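Local coordinates for Ice-binding protein isoform1a (Antarctomyces psychrotrophicus, PDB 7BWX) that probably binds to ice crystals through specific water molecules of the prism planes, as an antifreeze protein built on a right-handed beta-solenoid, at residues A82-T96 with V101-T115. The protein carries 1 engineered substitution. Sequence-based numbering, arbitrary orientation.
Sequences ATVDQAGTATLGGNT and VYKYDSAVGLDGVLT. With SO4 (sulfate ion), chain G; SO4 (sulfate ion), chain H.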
ATOM      1  N   ALA A  82       1.892   8.727 -17.498  1.00 21.42           N
ATOM      2  CA  ALA A  82       0.667   7.906 -17.452  1.00 23.52           C
ATOM      3  C   ALA A  82       0.491   7.240 -18.821  1.00 28.05           C
ATOM      4  O   ALA A  82       0.923   7.829 -19.825  1.00 25.57           O
ATOM      5  CB  ALA A  82      -0.516   8.735 -17.041  1.00 24.20           C
ATOM      6  N   THR A  83       0.054   5.985 -18.840  1.00 24.71           N
ATOM      7  CA  THR A  83      -0.363   5.284 -20.067  1.00 25.42           C
ATOM      8  C   THR A  83      -1.873   5.417 -20.195  1.00 27.93           C
ATOM      9  O   THR A  83      -2.344   5.257 -21.309  1.00 26.92           O
ATOM     10  CB  THR A  83       0.062   3.815 -20.061  1.00 26.22           C
ATOM     11  OG1 THR A  83      -0.599   3.158 -18.973  1.00 22.60           O
ATOM     12  CG2 THR A  83       1.567   3.687 -19.994  1.00 26.83           C
ATOM     13  N   VAL A  84      -2.596   5.651 -19.097  1.00 25.03           N
ATOM     14  CA  VAL A  84      -4.067   5.859 -19.110  1.00 24.17           C
ATOM     15  C   VAL A  84      -4.387   7.067 -18.248  1.00 25.20           C
ATOM     16  O   VAL A  84      -4.127   7.036 -17.005  1.00 23.15           O
ATOM     17  CB  VAL A  84      -4.830   4.625 -18.603  1.00 25.05           C
ATOM     18  CG1 VAL A  84      -6.325   4.861 -18.595  1.00 26.05           C
ATOM     19  CG2 VAL A  84      -4.474   3.354 -19.357  1.00 27.06           C
ATOM     20  N   ASP A  85      -4.988   8.083 -18.846  1.00 23.38           N
ATOM     21  CA  ASP A  85      -5.420   9.286 -18.118  1.00 25.33           C
ATOM     22  C   ASP A  85      -6.888   9.119 -17.741  1.00 27.25           C
ATOM     23  O   ASP A  85      -7.705   9.130 -18.663  1.00 27.97           O
ATOM     24  CB  ASP A  85      -5.152  10.527 -18.968  1.00 32.25           C
ATOM     25  CG  ASP A  85      -5.529  11.838 -18.310  1.00 36.63           C
ATOM     26  OD1 ASP A  85      -6.002  11.829 -17.166  1.00 35.46           O
ATOM     27  OD2 ASP A  85      -5.346  12.871 -18.968  1.00 45.80           O
ATOM     28  N   GLN A  86      -7.202   9.000 -16.443  1.00 21.92           N
ATOM     29  CA  GLN A  86      -8.569   8.754 -15.924  1.00 22.65           C
ATOM     30  C   GLN A  86      -9.126  10.089 -15.486  1.00 22.77           C
ATOM     31  O   GLN A  86     -10.283  10.138 -15.051  1.00 23.89           O
ATOM     32  CB  GLN A  86      -8.596   7.712 -14.804  1.00 23.02           C
ATOM     33  CG  GLN A  86      -7.998   6.371 -15.156  1.00 23.55           C
ATOM     34  CD  GLN A  86      -8.866   5.536 -16.066  1.00 30.32           C
ATOM     35  OE1 GLN A  86      -9.245   6.007 -17.138  1.00 28.00           O
ATOM     36  NE2 GLN A  86      -9.091   4.276 -15.693  1.00 24.48           N
ATOM     37  N   ALA A  87      -8.325  11.151 -15.616  1.00 26.08           N
ATOM     38  CA  ALA A  87      -8.747  12.525 -15.289  1.00 24.53           C
ATOM     39  C   ALA A  87      -9.565  12.533 -13.984  1.00 24.64           C
ATOM     40  O   ALA A  87      -9.005  12.133 -12.965  1.00 24.22           O
ATOM     41  CB  ALA A  87      -9.464  13.110 -16.487  1.00 27.20           C
ATOM     42  N   GLY A  88     -10.800  13.037 -13.958  1.00 21.59           N
ATOM     43  CA  GLY A  88     -11.578  13.251 -12.723  1.00 22.51           C
ATOM     44  C   GLY A  88     -12.380  12.003 -12.306  1.00 21.19           C
ATOM     45  O   GLY A  88     -13.257  12.142 -11.419  1.00 23.42           O
ATOM     46  N   THR A  89     -12.168  10.827 -12.922  1.00 21.90           N
ATOM     47  CA  THR A  89     -12.873   9.560 -12.503  1.00 22.52           C
ATOM     48  C   THR A  89     -12.711   9.347 -10.992  1.00 21.39           C
ATOM     49  O   THR A  89     -11.593   9.400 -10.520  1.00 20.06           O
ATOM     50  CB  THR A  89     -12.317   8.322 -13.206  1.00 25.25           C
ATOM     51  OG1 THR A  89     -12.435   8.577 -14.605  1.00 25.48           O
ATOM     52  CG2 THR A  89     -13.010   7.031 -12.821  1.00 24.34           C
ATOM     53  N   ALA A  90     -13.803   9.181 -10.270  1.00 19.69           N
ATOM     54  CA  ALA A  90     -13.835   9.087  -8.797  1.00 21.91           C
ATOM     55  C   ALA A  90     -13.924   7.607  -8.355  1.00 21.32           C
ATOM     56  O   ALA A  90     -13.709   7.338  -7.188  1.00 22.49           O
ATOM     57  CB  ALA A  90     -14.994   9.898  -8.273  1.00 21.37           C
ATOM     58  N   THR A  91     -14.258   6.658  -9.223  1.00 21.81           N
ATOM     59  CA  THR A  91     -14.505   5.259  -8.787  1.00 23.13           C
ATOM     60  C   THR A  91     -13.538   4.282  -9.461  1.00 22.76           C
ATOM     61  O   THR A  91     -13.236   4.395 -10.670  1.00 24.20           O
ATOM     62  CB  THR A  91     -15.953   4.810  -9.043  1.00 27.04           C
ATOM     63  OG1 THR A  91     -16.098   4.867 -10.462  1.00 28.14           O
ATOM     64  CG2 THR A  91     -16.989   5.643  -8.329  1.00 29.23           C
ATOM     65  N   LEU A  92     -13.080   3.300  -8.687  1.00 21.65           N
ATOM     66  CA  LEU A  92     -12.188   2.212  -9.144  1.00 21.20           C
ATOM     67  C   LEU A  92     -12.961   0.902  -9.256  1.00 21.38           C
ATOM     68  O   LEU A  92     -12.538   0.051 -10.044  1.00 24.25           O
ATOM     69  CB  LEU A  92     -11.058   2.053  -8.127  1.00 24.03           C
ATOM     70  CG  LEU A  92     -10.075   3.214  -8.052  1.00 25.02           C
ATOM     71  CD1 LEU A  92      -9.148   3.059  -6.851  1.00 27.23           C
ATOM     72  CD2 LEU A  92      -9.234   3.274  -9.307  1.00 29.45           C
ATOM     73  N   GLY A  93     -14.022   0.744  -8.491  1.00 22.20           N
ATOM     74  CA  GLY A  93     -14.733  -0.533  -8.350  1.00 26.70           C
ATOM     75  C   GLY A  93     -15.468  -0.893  -9.622  1.00 29.96           C
ATOM     76  O   GLY A  93     -15.864   0.041 -10.339  1.00 27.57           O
ATOM     77  N   GLY A  94     -15.569  -2.188  -9.915  1.00 25.97           N
ATOM     78  CA  GLY A  94     -16.251  -2.707 -11.102  1.00 28.09           C
ATOM     79  C   GLY A  94     -15.404  -2.607 -12.347  1.00 28.86           C
ATOM     80  O   GLY A  94     -15.946  -2.741 -13.398  1.00 32.80           O
ATOM     81  N   ASN A  95     -14.106  -2.387 -12.244  1.00 24.02           N
ATOM     82  CA  ASN A  95     -13.213  -2.278 -13.407  1.00 22.94           C
ATOM     83  C   ASN A  95     -12.276  -3.484 -13.433  1.00 23.89           C
ATOM     84  O   ASN A  95     -11.978  -4.083 -12.359  1.00 24.50           O
ATOM     85  CB  ASN A  95     -12.431  -0.959 -13.360  1.00 25.81           C
ATOM     86  CG  ASN A  95     -13.317   0.250 -13.573  1.00 31.16           C
ATOM     87  OD1 ASN A  95     -13.870   0.383 -14.653  1.00 34.28           O
ATOM     88  ND2 ASN A  95     -13.468   1.128 -12.587  1.00 27.05           N
ATOM     89  N   THR A  96     -11.825  -3.816 -14.626  1.00 21.95           N
ATOM     90  CA  THR A  96     -10.742  -4.764 -14.885  1.00 23.53           C
ATOM     91  C   THR A  96      -9.651  -3.965 -15.565  1.00 25.75           C
ATOM     92  O   THR A  96      -9.928  -3.436 -16.639  1.00 25.93           O
ATOM     93  CB  THR A  96     -11.255  -5.932 -15.741  1.00 26.84           C
ATOM     94  OG1 THR A  96     -12.255  -6.574 -14.942  1.00 26.60           O
ATOM     95  CG2 THR A  96     -10.160  -6.905 -16.134  1.00 28.49           C
ATOM     96  N   VAL A 101       0.200   2.695 -16.148  1.00 19.95           N
ATOM     97  CA  VAL A 101       0.312   3.838 -15.217  1.00 18.99           C
ATOM     98  C   VAL A 101      -0.975   4.617 -15.388  1.00 19.01           C
ATOM     99  O   VAL A 101      -1.189   5.246 -16.479  1.00 20.71           O
ATOM    100  CB  VAL A 101       1.596   4.635 -15.521  1.00 18.26           C
ATOM    101  CG1 VAL A 101       1.842   5.762 -14.520  1.00 19.22           C
ATOM    102  CG2 VAL A 101       2.782   3.698 -15.588  1.00 18.96           C
ATOM    103  N   TYR A 102      -1.838   4.559 -14.389  1.00 17.51           N
ATOM    104  CA  TYR A 102      -3.194   5.154 -14.416  1.00 19.19           C
ATOM    105  C   TYR A 102      -3.168   6.441 -13.597  1.00 21.82           C
ATOM    106  O   TYR A 102      -2.862   6.390 -12.361  1.00 19.08           O
ATOM    107  CB  TYR A 102      -4.207   4.178 -13.816  1.00 20.35           C
ATOM    108  CG  TYR A 102      -4.427   2.950 -14.658  1.00 21.28           C
ATOM    109  CD1 TYR A 102      -3.559   1.883 -14.646  1.00 21.84           C
ATOM    110  CD2 TYR A 102      -5.540   2.853 -15.481  1.00 23.82           C
ATOM    111  CE1 TYR A 102      -3.776   0.755 -15.426  1.00 22.23           C
ATOM    112  CE2 TYR A 102      -5.731   1.778 -16.327  1.00 22.63           C
ATOM    113  CZ  TYR A 102      -4.866   0.714 -16.280  1.00 25.02           C
ATOM    114  OH  TYR A 102      -5.077  -0.351 -17.111  1.00 25.37           O
ATOM    115  N   LYS A 103      -3.461   7.563 -14.246  1.00 20.27           N
ATOM    116  CA  LYS A 103      -3.477   8.896 -13.605  1.00 21.08           C
ATOM    117  C   LYS A 103      -4.890   9.248 -13.188  1.00 19.53           C
ATOM    118  O   LYS A 103      -5.814   9.347 -14.067  1.00 19.94           O
ATOM    119  CB  LYS A 103      -2.852   9.925 -14.554  1.00 24.80           C
ATOM    120  CG  LYS A 103      -2.955  11.380 -14.124  1.00 31.77           C
ATOM    121  CD  LYS A 103      -2.081  12.313 -14.976  1.00 38.55           C
ATOM    122  CE  LYS A 103      -2.772  12.831 -16.213  1.00 47.43           C
ATOM    123  NZ  LYS A 103      -3.896  13.741 -15.863  1.00 51.00           N
ATOM    124  N   TYR A 104      -5.068   9.536 -11.908  1.00 17.28           N
ATOM    125  CA  TYR A 104      -6.315  10.065 -11.335  1.00 17.24           C
ATOM    126  C   TYR A 104      -6.040  11.426 -10.716  1.00 19.93           C
ATOM    127  O   TYR A 104      -5.186  11.516  -9.764  1.00 19.71           O
ATOM    128  CB  TYR A 104      -6.897   9.100 -10.303  1.00 18.70           C
ATOM    129  CG  TYR A 104      -7.411   7.802 -10.887  1.00 19.33           C
ATOM    130  CD1 TYR A 104      -6.560   6.758 -11.189  1.00 18.92           C
ATOM    131  CD2 TYR A 104      -8.759   7.625 -11.131  1.00 19.81           C
ATOM    132  CE1 TYR A 104      -7.012   5.564 -11.729  1.00 20.69           C
ATOM    133  CE2 TYR A 104      -9.239   6.431 -11.653  1.00 21.11           C
ATOM    134  CZ  TYR A 104      -8.367   5.406 -11.969  1.00 21.27           C
ATOM    135  OH  TYR A 104      -8.870   4.238 -12.458  1.00 20.56           O
ATOM    136  N   ASP A 105      -6.796  12.450 -11.133  1.00 19.56           N
ATOM    137  CA  ASP A 105      -6.536  13.839 -10.697  1.00 22.56           C
ATOM    138  C   ASP A 105      -7.233  14.167  -9.396  1.00 21.88           C
ATOM    139  O   ASP A 105      -6.917  15.207  -8.831  1.00 21.64           O
ATOM    140  CB  ASP A 105      -7.028  14.863 -11.709  1.00 26.98           C
ATOM    141  CG  ASP A 105      -6.465  14.655 -13.088  1.00 32.49           C
ATOM    142  OD1 ASP A 105      -5.286  14.241 -13.190  1.00 34.20           O
ATOM    143  OD2 ASP A 105      -7.226  14.938 -14.057  1.00 42.11           O
ATOM    144  N   SER A 106      -8.182  13.374  -8.923  1.00 19.79           N
ATOM    145  CA  SER A 106      -8.903  13.771  -7.704  1.00 22.60           C
ATOM    146  C   SER A 106      -9.125  12.548  -6.792  1.00 18.14           C
ATOM    147  O   SER A 106      -8.595  11.484  -7.115  1.00 18.96           O
ATOM    148  CB  SER A 106     -10.154  14.508  -8.149  1.00 30.36           C
ATOM    149  OG  SER A 106     -11.033  13.615  -8.805  1.00 39.03           O
ATOM    150  N   ALA A 107      -9.869  12.728  -5.724  1.00 18.67           N
ATOM    151  CA  ALA A 107     -10.161  11.719  -4.699  1.00 19.18           C
ATOM    152  C   ALA A 107     -10.798  10.501  -5.373  1.00 20.77           C
ATOM    153  O   ALA A 107     -11.679  10.680  -6.256  1.00 19.63           O
ATOM    154  CB  ALA A 107     -11.041  12.304  -3.642  1.00 20.56           C
ATOM    155  N   VAL A 108     -10.292   9.306  -5.067  1.00 17.61           N
ATOM    156  CA  VAL A 108     -10.842   8.051  -5.639  1.00 19.91           C
ATOM    157  C   VAL A 108     -11.317   7.154  -4.510  1.00 19.61           C
ATOM    158  O   VAL A 108     -10.731   7.163  -3.399  1.00 17.54           O
ATOM    159  CB  VAL A 108      -9.857   7.313  -6.554  1.00 22.89           C
ATOM    160  CG1 VAL A 108      -9.350   8.200  -7.672  1.00 25.14           C
ATOM    161  CG2 VAL A 108      -8.696   6.743  -5.781  1.00 28.10           C
ATOM    162  N   GLY A 109     -12.354   6.394  -4.825  1.00 20.40           N
ATOM    163  CA  GLY A 109     -12.980   5.394  -3.959  1.00 18.96           C
ATOM    164  C   GLY A 109     -12.988   4.060  -4.645  1.00 18.62           C
ATOM    165  O   GLY A 109     -13.033   4.017  -5.882  1.00 18.47           O
ATOM    166  N   LEU A 110     -12.960   2.993  -3.855  1.00 20.16           N
ATOM    167  CA  LEU A 110     -13.103   1.607  -4.343  1.00 20.55           C
ATOM    168  C   LEU A 110     -14.212   0.967  -3.528  1.00 20.81           C
ATOM    169  O   LEU A 110     -14.022   0.639  -2.358  1.00 19.97           O
ATOM    170  CB  LEU A 110     -11.777   0.868  -4.248  1.00 22.08           C
ATOM    171  CG  LEU A 110     -11.797  -0.659  -4.397  1.00 26.05           C
ATOM    172  CD1 LEU A 110     -12.662  -1.109  -5.541  1.00 26.21           C
ATOM    173  CD2 LEU A 110     -10.356  -1.113  -4.593  1.00 28.42           C
ATOM    174  N   ASP A 111     -15.372   0.855  -4.160  1.00 21.48           N
ATOM    175  CA  ASP A 111     -16.553   0.155  -3.631  1.00 23.02           C
ATOM    176  C   ASP A 111     -16.779  -1.030  -4.566  1.00 24.22           C
ATOM    177  O   ASP A 111     -16.843  -0.809  -5.777  1.00 26.27           O
ATOM    178  CB  ASP A 111     -17.719   1.135  -3.590  1.00 26.11           C
ATOM    179  CG  ASP A 111     -18.925   0.612  -2.853  1.00 31.16           C
ATOM    180  OD1 ASP A 111     -18.779  -0.319  -2.027  1.00 29.66           O
ATOM    181  OD2 ASP A 111     -19.976   1.201  -3.048  1.00 36.60           O
ATOM    182  N   GLY A 112     -16.807  -2.243  -4.041  1.00 21.79           N
ATOM    183  CA  GLY A 112     -16.959  -3.465  -4.847  1.00 20.22           C
ATOM    184  C   GLY A 112     -15.623  -4.095  -5.133  1.00 19.80           C
ATOM    185  O   GLY A 112     -14.804  -4.174  -4.218  1.00 20.62           O
ATOM    186  N   VAL A 113     -15.392  -4.518  -6.352  1.00 17.78           N
ATOM    187  CA  VAL A 113     -14.225  -5.351  -6.674  1.00 19.08           C
ATOM    188  C   VAL A 113     -13.477  -4.682  -7.806  1.00 20.51           C
ATOM    189  O   VAL A 113     -14.101  -4.328  -8.814  1.00 20.56           O
ATOM    190  CB  VAL A 113     -14.635  -6.796  -7.043  1.00 19.59           C
ATOM    191  CG1 VAL A 113     -13.436  -7.624  -7.475  1.00 20.67           C
ATOM    192  CG2 VAL A 113     -15.374  -7.444  -5.910  1.00 19.56           C
ATOM    193  N   LEU A 114     -12.166  -4.618  -7.669  1.00 18.43           N
ATOM    194  CA  LEU A 114     -11.268  -4.218  -8.756  1.00 18.39           C
ATOM    195  C   LEU A 114     -10.439  -5.425  -9.162  1.00 18.19           C
ATOM    196  O   LEU A 114      -9.822  -6.052  -8.298  1.00 18.31           O
ATOM    197  CB  LEU A 114     -10.416  -3.025  -8.269  1.00 21.02           C
ATOM    198  CG  LEU A 114      -9.221  -2.638  -9.157  1.00 22.86           C
ATOM    199  CD1 LEU A 114      -9.691  -2.231 -10.552  1.00 25.93           C
ATOM    200  CD2 LEU A 114      -8.500  -1.459  -8.545  1.00 25.45           C
ATOM    201  N   THR A 115     -10.364  -5.680 -10.460  1.00 18.63           N
ATOM    202  CA  THR A 115      -9.638  -6.814 -11.034  1.00 18.03           C
ATOM    203  C   THR A 115      -8.417  -6.284 -11.747  1.00 18.12           C
ATOM    204  O   THR A 115      -8.566  -5.426 -12.578  1.00 21.61           O
ATOM    205  CB  THR A 115     -10.546  -7.634 -11.953  1.00 19.01           C
ATOM    206  OG1 THR A 115     -11.689  -8.051 -11.198  1.00 19.78           O
ATOM    207  CG2 THR A 115      -9.797  -8.834 -12.461  1.00 20.58           C
TER
HETATM  208  S   SO4 G 301     -16.976   8.292 -11.836  1.00 57.33           S
HETATM  209  O1  SO4 G 301     -16.402   9.613 -11.608  1.00 49.14           O
HETATM  210  O2  SO4 G 301     -18.131   8.145 -10.992  1.00 56.64           O
HETATM  211  O3  SO4 G 301     -16.015   7.251 -11.533  1.00 57.03           O
HETATM  212  O4  SO4 G 301     -17.340   8.152 -13.226  1.00 68.67           O
HETATM  213  S   SO4 H 302     -10.114  16.125  -3.985  1.00 55.85           S
HETATM  214  O1  SO4 H 302      -9.235  15.408  -3.047  1.00 42.72           O
HETATM  215  O2  SO4 H 302     -11.415  16.282  -3.384  1.00 56.61           O
HETATM  216  O3  SO4 H 302      -9.524  17.423  -4.271  1.00 61.84           O
HETATM  217  O4  SO4 H 302     -10.294  15.402  -5.251  1.00 45.84           O
HETATM  218  O   HOH W   1      -9.768  11.395 -10.397  1.00 21.64           O
HETATM  219  O   HOH W   2     -11.391   3.931 -12.677  1.00 19.36           O
HETATM  220  O   HOH W   3     -15.692   2.253  -6.668  1.00 19.61           O
HETATM  221  O   HOH W   4     -13.801  -6.213 -11.048  1.00 25.82           O
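The Y104 ring carries Q86 on one face: Q86 CB stands 3.6 Å from the ring centroid, 18° off the normal, a CH-pi contact offset toward the rim. T89 O, 3.4 Å from Y104 CD2, and two waters lie at the ring edge, in its plane, while L92 CD2 comes in obliquely at 3.5 Å from Y104 CZ. With CG beside its backbone N and a bend at chi2 (-74°), Q86 curls over the ring and donates from NE2 to Y104 OH (3.2 Å), tilted 24° from its amide plane. Y104 OH also meets one of these waters, which donates to T91 O. A serine in place of Y104 would probably deprive Q86 of its aromatic face and NE2 of its hydroxyl partner, and open a gap beside L92. The Y102 ring has Q86 NE2 at its edge and V84 obliquely against it; its hydroxyl is hydrogen-bonded to V98 O, and F97 stacks on it.

L92 links this cluster to strand 108-110, CD1 against V108 CG2 (3.9 Å) and CB against L110 CB. Backbone bonds accompany the side chains, K103 N to V84 O and G109 N to A90 O both at 2.9 Å: V84 and D85 bridge in parallel to Y102 and K103, T91 pairs singly with G109, and T96 with T115. This is the stacking of successive coils in a right-handed beta-solenoid.

On the surface, K103 NZ joins D85 OD1 from above the carboxylate plane (3.1 Å) and D105 OD1 on its syn lone pair. The A87 amide reaches D85 OD1 from the opposite face, forming an Asx turn. The lysine charge thus probably offsets repulsion between the two aspartates, while backbone bonds tie the coils edge to edge and Q86, Y104 and L92 pack between them.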